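Local coordinates for protein 5-formyl-3-hydroxy-2-methylpyridine 4-carboxylate 5-dehydrogenase (Mesorhizobium japonicum MAFF 303099, PDB 4OM8) that oxidises 5-formyl-3-hydroxy-2-methylpyridine-4-carboxylate with NAD(+), and can also reduce it with NADH, in the breakdown of vitamin B6, at residues R132-H137 with P158-T163; S113-S116 with K122-A125; G24-V29 with R169-L174. All blocks are in the same frame, centred on the assembly; numbering follows the deposited sequence. Where two conformers were deposited one is given.

Contact 1. Residues R132-H137 with P158-T163; sequences RMVGMH and PQTVAT. With NAD (nicotinamide-adenine-dinucleotide), chain C.
The backbones of Arg132 and Thr160 come within 5.7 Å of each other, CA to CA, where strand 133-137 of the Rossmann-type NAD-binding domain passes the first turns of helix 158-170; by Val134 and Val161 the CA-CA distance has grown to 6.9 Å. No hydrogen bond crosses between the two segments, and the join is made by small branched side chains. Val134 points at the helix, and its side chain and that of Thr160 run alongside each other, pointing oppositely, with Val134 CB 3.7 Å from Thr160 CG2. A chi1 of 64° sets CG1 of Val134 between the backbone N and the carbonyl carbon and CG2 anti to the N, which sends CG2 to Val161 CG2 at 4.2 Å, while CG1 lies beside the threonine methyl. The two branches of Thr160 divide the work. Its methyl goes to Val134, whereas OG1 lies 3.6 Å from Arg132 CA and takes its hydrogen bond with Glu131 O. Ile164, one turn further along the helix, Val150 of the neighbouring strand and Ile110 also pack on Val134. Arg132 turns its guanidinium from the helix to the carbonyl oxygens of Thr109, Gly106 and Ser128.

At the far end of the strand the chain reaches the cofactor. His137, inferred to be important for catalytic activity, is hydrogen-bonded through ND1 to Glu149 and through NE2 to Ser116, two bonds that fix the rotation of its ring. Replacing it by an alanine would probably leave the Glu149 carboxylate and the Ser116 hydroxyl without their shared partner and open a gap beside the nicotinamide. The imidazole meets that ring obliquely, with His137 NE2 3.7 Å from C5N of NAD.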
loop_
_atom_site.group_PDB
_atom_site.type_symbol
_atom_site.label_atom_id
_atom_site.label_comp_id
_atom_site.label_asym_id
_atom_site.label_seq_id
_atom_site.Cartn_x
_atom_site.Cartn_y
_atom_site.Cartn_z
ATOM N N ARG A 132 -6.824 31.757 -9.695
ATOM C CA ARG A 132 -7.974 30.968 -9.250
ATOM C C ARG A 132 -8.015 29.595 -9.930
ATOM O O ARG A 132 -9.041 28.893 -9.873
ATOM C CB ARG A 132 -9.304 31.720 -9.482
ATOM C CG ARG A 132 -9.511 32.395 -10.850
ATOM C CD ARG A 132 -9.665 31.407 -12.031
ATOM N NE ARG A 132 -9.793 32.162 -13.282
ATOM C CZ ARG A 132 -10.954 32.587 -13.777
ATOM N NH1 ARG A 132 -12.093 32.303 -13.153
ATOM N NH2 ARG A 132 -10.975 33.298 -14.905
ATOM N N MET A 133 -6.915 29.210 -10.571
ATOM C CA MET A 133 -6.808 27.854 -11.114
ATOM C C MET A 133 -5.884 27.016 -10.246
ATOM O O MET A 133 -4.845 27.480 -9.792
ATOM C CB MET A 133 -6.310 27.842 -12.555
ATOM C CG MET A 133 -5.990 26.421 -13.029
ATOM S SD MET A 133 -5.746 26.250 -14.791
ATOM C CE MET A 133 -7.426 26.365 -15.384
ATOM N N VAL A 134 -6.288 25.771 -10.017
ATOM C CA VAL A 134 -5.639 24.903 -9.046
ATOM C C VAL A 134 -5.826 23.455 -9.459
ATOM O O VAL A 134 -6.752 23.135 -10.215
ATOM C CB VAL A 134 -6.249 25.151 -7.635
ATOM C CG1 VAL A 134 -7.728 24.755 -7.598
ATOM C CG2 VAL A 134 -5.472 24.446 -6.532
ATOM N N GLY A 135 -4.955 22.577 -8.977
ATOM C CA GLY A 135 -5.186 21.156 -9.140
ATOM C C GLY A 135 -6.075 20.618 -8.039
ATOM O O GLY A 135 -5.889 20.942 -6.868
ATOM N N MET A 136 -7.078 19.831 -8.426
ATOM C CA MET A 136 -7.924 19.109 -7.483
ATOM C C MET A 136 -7.954 17.677 -7.989
ATOM O O MET A 136 -8.760 17.323 -8.852
ATOM C CB MET A 136 -9.329 19.713 -7.414
ATOM C CG MET A 136 -10.236 19.098 -6.371
ATOM S SD MET A 136 -11.928 19.666 -6.645
ATOM C CE MET A 136 -12.697 19.179 -5.093
ATOM N N HIS A 137 -7.042 16.862 -7.466
ATOM C CA HIS A 137 -6.764 15.571 -8.064
ATOM C C HIS A 137 -7.427 14.455 -7.267
ATOM O O HIS A 137 -6.987 14.110 -6.175
ATOM C CB HIS A 137 -5.256 15.356 -8.155
ATOM C CG HIS A 137 -4.874 14.034 -8.729
ATOM N ND1 HIS A 137 -4.204 13.081 -7.996
ATOM C CD2 HIS A 137 -5.072 13.501 -9.959
ATOM C CE1 HIS A 137 -3.998 12.017 -8.751
ATOM N NE2 HIS A 137 -4.508 12.246 -9.949
ATOM N N PRO A 158 -2.695 31.361 -2.674
ATOM C CA PRO A 158 -2.862 30.535 -1.476
ATOM C C PRO A 158 -4.332 30.444 -1.055
ATOM O O PRO A 158 -4.754 29.378 -0.610
ATOM C CB PRO A 158 -2.023 31.272 -0.428
ATOM C CG PRO A 158 -0.930 31.887 -1.233
ATOM C CD PRO A 158 -1.587 32.323 -2.533
ATOM N N GLN A 159 -5.092 31.523 -1.223
ATOM C CA GLN A 159 -6.521 31.524 -0.907
ATOM C C GLN A 159 -7.302 30.485 -1.720
ATOM O O GLN A 159 -8.262 29.900 -1.236
ATOM C CB GLN A 159 -7.113 32.914 -1.151
ATOM C CG GLN A 159 -6.649 33.988 -0.161
ATOM C CD GLN A 159 -5.211 34.438 -0.388
ATOM O OE1 GLN A 159 -4.640 34.238 -1.465
ATOM N NE2 GLN A 159 -4.616 35.049 0.635
ATOM N N THR A 160 -6.876 30.252 -2.955
ATOM C CA THR A 160 -7.541 29.278 -3.813
ATOM C C THR A 160 -7.355 27.880 -3.253
ATOM O O THR A 160 -8.305 27.085 -3.155
ATOM C CB THR A 160 -6.997 29.362 -5.242
ATOM O OG1 THR A 160 -7.260 30.681 -5.747
ATOM C CG2 THR A 160 -7.639 28.301 -6.154
ATOM N N VAL A 161 -6.120 27.593 -2.859
ATOM C CA VAL A 161 -5.806 26.312 -2.243
ATOM C C VAL A 161 -6.602 26.133 -0.955
ATOM O O VAL A 161 -7.211 25.080 -0.732
ATOM C CB VAL A 161 -4.291 26.188 -1.960
ATOM C CG1 VAL A 161 -3.987 24.953 -1.142
ATOM C CG2 VAL A 161 -3.497 26.169 -3.271
ATOM N N ALA A 162 -6.632 27.166 -0.119
ATOM C CA ALA A 162 -7.360 27.046 1.140
ATOM C C ALA A 162 -8.858 26.831 0.909
ATOM O O ALA A 162 -9.473 26.029 1.591
ATOM C CB ALA A 162 -7.128 28.266 1.998
ATOM N N THR A 163 -9.427 27.524 -0.070
ATOM C CA THR A 163 -10.862 27.409 -0.333
ATOM C C THR A 163 -11.248 25.999 -0.792
ATOM O O THR A 163 -12.258 25.457 -0.356
ATOM C CB THR A 163 -11.318 28.433 -1.387
ATOM O OG1 THR A 163 -11.108 29.760 -0.882
ATOM C CG2 THR A 163 -12.809 28.252 -1.710
HETATM P PA NAD C . -11.880 9.500 -19.662
HETATM O O1A NAD C . -11.139 9.347 -20.979
HETATM O O2A NAD C . -12.557 8.301 -19.016
HETATM O O5B NAD C . -12.990 10.649 -19.859
HETATM C C5B NAD C . -12.707 11.871 -20.543
HETATM C C4B NAD C . -14.036 12.489 -20.949
HETATM O O4B NAD C . -13.817 13.817 -21.428
HETATM C C3B NAD C . -14.695 11.696 -22.077
HETATM O O3B NAD C . -16.019 11.299 -21.697
HETATM C C2B NAD C . -14.701 12.670 -23.248
HETATM O O2B NAD C . -15.823 12.532 -24.134
HETATM C C1B NAD C . -14.715 14.006 -22.532
HETATM N N9A NAD C . -14.260 15.166 -23.318
HETATM C C8A NAD C . -13.300 15.210 -24.257
HETATM N N7A NAD C . -13.154 16.471 -24.733
HETATM C C5A NAD C . -14.031 17.256 -24.086
HETATM C C6A NAD C . -14.407 18.681 -24.101
HETATM N N6A NAD C . -13.794 19.562 -24.929
HETATM N N1A NAD C . -15.386 19.079 -23.261
HETATM C C2A NAD C . -16.010 18.222 -22.434
HETATM N N3A NAD C . -15.720 16.913 -22.369
HETATM C C4A NAD C . -14.760 16.387 -23.160
HETATM O O3 NAD C . -10.865 10.243 -18.653
HETATM P PN NAD C . -10.796 10.070 -17.054
HETATM O O1N NAD C . -10.098 8.765 -16.718
HETATM O O2N NAD C . -12.126 10.368 -16.400
HETATM O O5D NAD C . -9.785 11.250 -16.664
HETATM C C5D NAD C . -10.123 12.630 -16.857
HETATM C C4D NAD C . -9.014 13.468 -16.232
HETATM O O4D NAD C . -8.873 13.054 -14.877
HETATM C C3D NAD C . -7.662 13.233 -16.886
HETATM O O3D NAD C . -6.915 14.446 -16.754
HETATM C C2D NAD C . -7.010 12.175 -16.017
HETATM O O2D NAD C . -5.582 12.275 -16.021
HETATM C C1D NAD C . -7.559 12.529 -14.645
HETATM N N1N NAD C . -7.635 11.407 -13.696
HETATM C C2N NAD C . -7.875 10.139 -14.087
HETATM C C3N NAD C . -7.957 9.120 -13.135
HETATM C C7N NAD C . -8.185 7.677 -13.504
HETATM O O7N NAD C . -8.784 7.358 -14.520
HETATM N N7N NAD C . -7.682 6.759 -12.681
HETATM C C4N NAD C . -7.798 9.422 -11.787
HETATM C C5N NAD C . -7.567 10.739 -11.416
HETATM C C6N NAD C . -7.499 11.716 -12.399
#

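Contact 2. Residues S113-S116 with K122-A125; sequences SDTS and KLQA. With NAD (nicotinamide-adenine-dinucleotide), chain C.
The turn that leaves strand 110-113 beside the nicotinamide half of NAD meets the short helix 120-123 through one leucine methyl. CD1 of Leu123 reaches Ser113 OG at 3.5 Å and Thr115 CG2 at 3.6 Å; leucine and threonine approach tip to tip. Thr115 presents its methyl to Leu123 because OG1 is anti to the backbone N (chi1 -175°), and that hydroxyl is engaged instead with Glu89, an NAD-binding residue, and with the amide of Ile118.

Ser113 closes an ST turn: its OG accepts the N-H of Thr115 at 3.0 Å with an angle of 155° at the hydrogen, and is also hydrogen-bonded to Glu85. The leucine methyl therefore lies against a hydroxyl whose polar needs are met elsewhere. Lys94 and Tyr98 of helix 91-102 and Met133 of the next strand pack around Leu123 as well.

On its other side the turn lines the cofactor pocket of this Rossmann-type domain. The carbonyl oxygen of Asp114 is 3.2 Å from NAD C6N, and Asp114 OD2 is equally close to the ribose oxygen O4D. The backbone of Thr115 passes beside the ribose, its CA 3.6 Å from O3D. Ser116 brings OG to 3.4 Å from C6N of the nicotinamide ring.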
loop_
_atom_site.group_PDB
_atom_site.type_symbol
_atom_site.label_atom_id
_atom_site.label_comp_id
_atom_site.label_asym_id
_atom_site.label_seq_id
_atom_site.Cartn_x
_atom_site.Cartn_y
_atom_site.Cartn_z
ATOM N N SER A 113 -8.393 21.522 -12.076
ATOM C CA SER A 113 -8.167 20.401 -12.979
ATOM C C SER A 113 -7.994 19.110 -12.205
ATOM O O SER A 113 -7.300 19.086 -11.187
ATOM C CB SER A 113 -6.927 20.628 -13.840
ATOM O OG SER A 113 -6.720 19.512 -14.701
ATOM N N ASP A 114 -8.583 18.035 -12.734
ATOM C CA ASP A 114 -8.403 16.684 -12.205
ATOM C C ASP A 114 -7.153 16.012 -12.785
ATOM O O ASP A 114 -6.928 14.826 -12.534
ATOM C CB ASP A 114 -9.653 15.844 -12.518
ATOM C CG ASP A 114 -9.750 14.557 -11.704
ATOM O OD1 ASP A 114 -9.220 14.489 -10.585
ATOM O OD2 ASP A 114 -10.441 13.632 -12.180
ATOM N N THR A 115 -6.332 16.760 -13.528
ATOM C CA THR A 115 -5.157 16.180 -14.186
ATOM C C THR A 115 -4.272 15.386 -13.223
ATOM O O THR A 115 -4.092 15.752 -12.063
ATOM C CB THR A 115 -4.292 17.259 -14.867
ATOM O OG1 THR A 115 -3.224 16.618 -15.590
ATOM C CG2 THR A 115 -3.693 18.214 -13.830
ATOM N N SER A 116 -3.718 14.288 -13.724
ATOM C CA SER A 116 -2.726 13.539 -12.962
ATOM C C SER A 116 -1.294 13.983 -13.272
ATOM O O SER A 116 -0.443 14.005 -12.386
ATOM C CB SER A 116 -2.878 12.042 -13.239
ATOM O OG SER A 116 -4.120 11.559 -12.757
ATOM N N LYS A 122 1.566 24.838 -15.954
ATOM C CA LYS A 122 1.324 24.900 -17.393
ATOM C C LYS A 122 -0.142 25.160 -17.708
ATOM O O LYS A 122 -0.468 25.979 -18.567
ATOM C CB LYS A 122 1.774 23.610 -18.072
ATOM C CG LYS A 122 3.270 23.512 -18.259
ATOM C CD LYS A 122 3.630 22.302 -19.099
ATOM C CE LYS A 122 5.142 22.159 -19.199
ATOM N NZ LYS A 122 5.530 21.047 -20.106
ATOM N N LEU A 123 -1.029 24.478 -16.994
ATOM C CA LEU A 123 -2.460 24.608 -17.259
ATOM C C LEU A 123 -2.946 26.038 -17.063
ATOM O O LEU A 123 -3.737 26.541 -17.864
ATOM C CB LEU A 123 -3.250 23.657 -16.362
ATOM C CG LEU A 123 -3.037 22.173 -16.686
ATOM C CD1 LEU A 123 -3.833 21.303 -15.717
ATOM C CD2 LEU A 123 -3.441 21.891 -18.131
ATOM N N GLN A 124 -2.458 26.711 -16.021
ATOM C CA GLN A 124 -3.020 28.012 -15.666
ATOM C C GLN A 124 -2.520 29.118 -16.601
ATOM O O GLN A 124 -3.058 30.236 -16.596
ATOM C CB GLN A 124 -2.734 28.356 -14.199
ATOM C CG GLN A 124 -1.265 28.573 -13.879
ATOM C CD GLN A 124 -0.966 28.574 -12.386
ATOM O OE1 GLN A 124 0.187 28.390 -11.989
ATOM N NE2 GLN A 124 -1.983 28.796 -11.555
ATOM N N ALA A 125 -1.541 28.799 -17.441
ATOM C CA ALA A 125 -1.103 29.743 -18.469
ATOM C C ALA A 125 -2.180 29.927 -19.545
ATOM O O ALA A 125 -2.052 30.786 -20.417
ATOM C CB ALA A 125 0.203 29.274 -19.098
HETATM P PA NAD C . -11.880 9.500 -19.662
HETATM O O1A NAD C . -11.139 9.347 -20.979
HETATM O O2A NAD C . -12.557 8.301 -19.016
HETATM O O5B NAD C . -12.990 10.649 -19.859
HETATM C C5B NAD C . -12.707 11.871 -20.543
HETATM C C4B NAD C . -14.036 12.489 -20.949
HETATM O O4B NAD C . -13.817 13.817 -21.428
HETATM C C3B NAD C . -14.695 11.696 -22.077
HETATM O O3B NAD C . -16.019 11.299 -21.697
HETATM C C2B NAD C . -14.701 12.670 -23.248
HETATM O O2B NAD C . -15.823 12.532 -24.134
HETATM C C1B NAD C . -14.715 14.006 -22.532
HETATM N N9A NAD C . -14.260 15.166 -23.318
HETATM C C8A NAD C . -13.300 15.210 -24.257
HETATM N N7A NAD C . -13.154 16.471 -24.733
HETATM C C5A NAD C . -14.031 17.256 -24.086
HETATM C C6A NAD C . -14.407 18.681 -24.101
HETATM N N6A NAD C . -13.794 19.562 -24.929
HETATM N N1A NAD C . -15.386 19.079 -23.261
HETATM C C2A NAD C . -16.010 18.222 -22.434
HETATM N N3A NAD C . -15.720 16.913 -22.369
HETATM C C4A NAD C . -14.760 16.387 -23.160
HETATM O O3 NAD C . -10.865 10.243 -18.653
HETATM P PN NAD C . -10.796 10.070 -17.054
HETATM O O1N NAD C . -10.098 8.765 -16.718
HETATM O O2N NAD C . -12.126 10.368 -16.400
HETATM O O5D NAD C . -9.785 11.250 -16.664
HETATM C C5D NAD C . -10.123 12.630 -16.857
HETATM C C4D NAD C . -9.014 13.468 -16.232
HETATM O O4D NAD C . -8.873 13.054 -14.877
HETATM C C3D NAD C . -7.662 13.233 -16.886
HETATM O O3D NAD C . -6.915 14.446 -16.754
HETATM C C2D NAD C . -7.010 12.175 -16.017
HETATM O O2D NAD C . -5.582 12.275 -16.021
HETATM C C1D NAD C . -7.559 12.529 -14.645
HETATM N N1N NAD C . -7.635 11.407 -13.696
HETATM C C2N NAD C . -7.875 10.139 -14.087
HETATM C C3N NAD C . -7.957 9.120 -13.135
HETATM C C7N NAD C . -8.185 7.677 -13.504
HETATM O O7N NAD C . -8.784 7.358 -14.520
HETATM N N7N NAD C . -7.682 6.759 -12.681
HETATM C C4N NAD C . -7.798 9.422 -11.787
HETATM C C5N NAD C . -7.567 10.739 -11.416
HETATM C C6N NAD C . -7.499 11.716 -12.399
#

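Contact 3. Residues G24-V29 with R169-L174; sequences GGLQVV and RSIGLL
Ile171 CG2 meets both Gly24 and Leu26, lying 3.6 Å from Gly24 CA and 3.8 Å from Leu26 CD2. It also comes to 3.7 Å from the carbonyl oxygen of Gly24, so this one methyl rests on the glycine backbone while touching the leucine beside it. The leucine and isoleucine side chains run roughly perpendicular, and only the end of the leucine takes part. The first torsion of Ile171 (chi1 62°) places CG2 beside its backbone N and anti to its carbonyl carbon, which carries this methyl across to the glycine. Gly24 accepts so close an approach because it has no side chain: a CB there would clash with the isoleucine methyl.

Beyond these three residues, two helix ends set the geometry. Helix 14-23 finishes in a Schellman motif at Gly25, whose positive phi (106°) suits glycine and turns the chain toward strand 27-31. Helix 158-170 ends in the same way at Gly172, with its N-H on Arg169 O at 2.9 Å and the amide of Leu173 reaching back to Ile168. Ile171 therefore sits in the turn just before Gly172, and Gly24 just before Gly25, so that the C-terminal ends of two Rossmann-domain helices are brought together. Leu21 of helix 14-23 packs on Ile171 from the same helix that leads to Gly24, and Ile5 of strand 4-8 backs Leu26. Arg20 of helix 14-23 donates to the carbonyl oxygen of Ile171, a polar tie beside the apolar one.

Between the two segments themselves there is no hydrogen bond or salt bridge. Their fit thus depends on one methyl of a beta-branched residue set against bare glycine backbone and the Leu26 methyl, and hence on van der Waals contact.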
loop_
_atom_site.group_PDB
_atom_site.type_symbol
_atom_site.label_atom_id
_atom_site.label_comp_id
_atom_site.label_asym_id
_atom_site.label_seq_id
_atom_site.Cartn_x
_atom_site.Cartn_y
_atom_site.Cartn_z
ATOM N N GLY A 24 -22.757 16.027 -0.748
ATOM C CA GLY A 24 -22.287 17.014 0.209
ATOM C C GLY A 24 -23.145 18.271 0.263
ATOM O O GLY A 24 -22.873 19.176 1.047
ATOM N N GLY A 25 -24.183 18.334 -0.558
ATOM C CA GLY A 25 -25.091 19.467 -0.524
ATOM C C GLY A 25 -24.929 20.426 -1.690
ATOM O O GLY A 25 -25.699 21.365 -1.825
ATOM N N LEU A 26 -23.937 20.187 -2.539
ATOM C CA LEU A 26 -23.624 21.098 -3.633
ATOM C C LEU A 26 -24.553 20.906 -4.817
ATOM O O LEU A 26 -25.068 19.807 -5.039
ATOM C CB LEU A 26 -22.175 20.893 -4.084
ATOM C CG LEU A 26 -21.027 21.418 -3.214
ATOM C CD1 LEU A 26 -21.065 22.940 -3.076
ATOM C CD2 LEU A 26 -20.956 20.759 -1.838
ATOM N N GLN A 27 -24.784 21.973 -5.582
ATOM C CA GLN A 27 -25.492 21.846 -6.845
ATOM C C GLN A 27 -24.487 21.508 -7.928
ATOM O O GLN A 27 -23.532 22.249 -8.103
ATOM C CB GLN A 27 -26.221 23.142 -7.198
ATOM C CG GLN A 27 -26.716 23.189 -8.639
ATOM C CD GLN A 27 -27.186 24.572 -9.045
ATOM O OE1 GLN A 27 -28.214 25.058 -8.552
ATOM N NE2 GLN A 27 -26.442 25.217 -9.952
ATOM N N VAL A 28 -24.699 20.403 -8.643
ATOM C CA VAL A 28 -23.734 19.960 -9.647
ATOM C C VAL A 28 -24.396 19.891 -11.010
ATOM O O VAL A 28 -25.433 19.243 -11.162
ATOM C CB VAL A 28 -23.141 18.571 -9.287
ATOM C CG1 VAL A 28 -22.159 18.097 -10.358
ATOM C CG2 VAL A 28 -22.470 18.614 -7.927
ATOM N N VAL A 29 -23.804 20.562 -12.000
ATOM C CA VAL A 29 -24.237 20.386 -13.385
ATOM C C VAL A 29 -23.033 19.896 -14.183
ATOM O O VAL A 29 -21.949 20.457 -14.086
ATOM C CB VAL A 29 -24.817 21.686 -13.983
ATOM C CG1 VAL A 29 -25.373 21.423 -15.373
ATOM C CG2 VAL A 29 -25.932 22.220 -13.087
ATOM N N ARG A 169 -12.997 19.329 2.992
ATOM C CA ARG A 169 -13.250 19.020 4.395
ATOM C C ARG A 169 -14.731 19.196 4.761
ATOM O O ARG A 169 -15.303 18.385 5.493
ATOM C CB ARG A 169 -12.368 19.908 5.275
ATOM C CG ARG A 169 -12.217 19.491 6.718
ATOM C CD ARG A 169 -11.314 20.491 7.431
ATOM N NE ARG A 169 -11.298 21.761 6.710
ATOM C CZ ARG A 169 -10.666 22.858 7.114
ATOM N NH1 ARG A 169 -9.980 22.849 8.251
ATOM N NH2 ARG A 169 -10.716 23.962 6.372
ATOM N N SER A 170 -15.346 20.256 4.245
ATOM C CA SER A 170 -16.736 20.565 4.611
ATOM C C SER A 170 -17.731 19.474 4.259
ATOM O O SER A 170 -18.790 19.394 4.871
ATOM C CB SER A 170 -17.192 21.869 3.958
ATOM O OG SER A 170 -17.516 21.686 2.590
ATOM N N ILE A 171 -17.422 18.646 3.268
ATOM C CA ILE A 171 -18.339 17.577 2.907
ATOM C C ILE A 171 -17.852 16.215 3.415
ATOM O O ILE A 171 -18.402 15.182 3.054
ATOM C CB ILE A 171 -18.582 17.520 1.384
ATOM C CG1 ILE A 171 -17.285 17.226 0.620
ATOM C CG2 ILE A 171 -19.221 18.824 0.888
ATOM C CD1 ILE A 171 -17.510 17.019 -0.871
ATOM N N GLY A 172 -16.843 16.232 4.280
ATOM C CA GLY A 172 -16.412 15.033 4.971
ATOM C C GLY A 172 -15.291 14.260 4.297
ATOM O O GLY A 172 -15.025 13.117 4.654
ATOM N N LEU A 173 -14.655 14.867 3.305
ATOM C CA LEU A 173 -13.566 14.213 2.595
ATOM C C LEU A 173 -12.222 14.669 3.161
ATOM O O LEU A 173 -12.170 15.492 4.072
ATOM C CB LEU A 173 -13.671 14.485 1.094
ATOM C CG LEU A 173 -14.856 13.765 0.448
ATOM C CD1 LEU A 173 -14.964 14.128 -1.029
ATOM C CD2 LEU A 173 -14.740 12.248 0.639
ATOM N N LEU A 174 -11.143 14.095 2.638
ATOM C CA LEU A 174 -9.819 14.286 3.219
ATOM C C LEU A 174 -8.885 14.958 2.229
ATOM O O LEU A 174 -8.307 14.301 1.359
ATOM C CB LEU A 174 -9.242 12.941 3.655
ATOM C CG LEU A 174 -10.129 12.074 4.545
ATOM C CD1 LEU A 174 -9.499 10.702 4.746
ATOM C CD2 LEU A 174 -10.340 12.744 5.889
#

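From the N terminus, the chain first passes Gly24-Val29, which leads from the end of helix 14-23 into strand 27-31 and whose partner, Arg169-Leu174, comes 140 residues later; contact 3 thus closes the longest loop. Contacts 2 and 1 both fall within that loop, one after the other: 113-116 closes a short loop with 122-125 before 132-137 pairs with 158-163, and no two contacts cross. Contacts 1 and 2 touch directly, through a probable hydrogen bond from Met136 N to Ser113 O, and both reach NAD. Contact 1 shares helix 158-170 with contact 3, near its start and at its end respectively, so this helix links strand 133-137 with the end of helix 14-23.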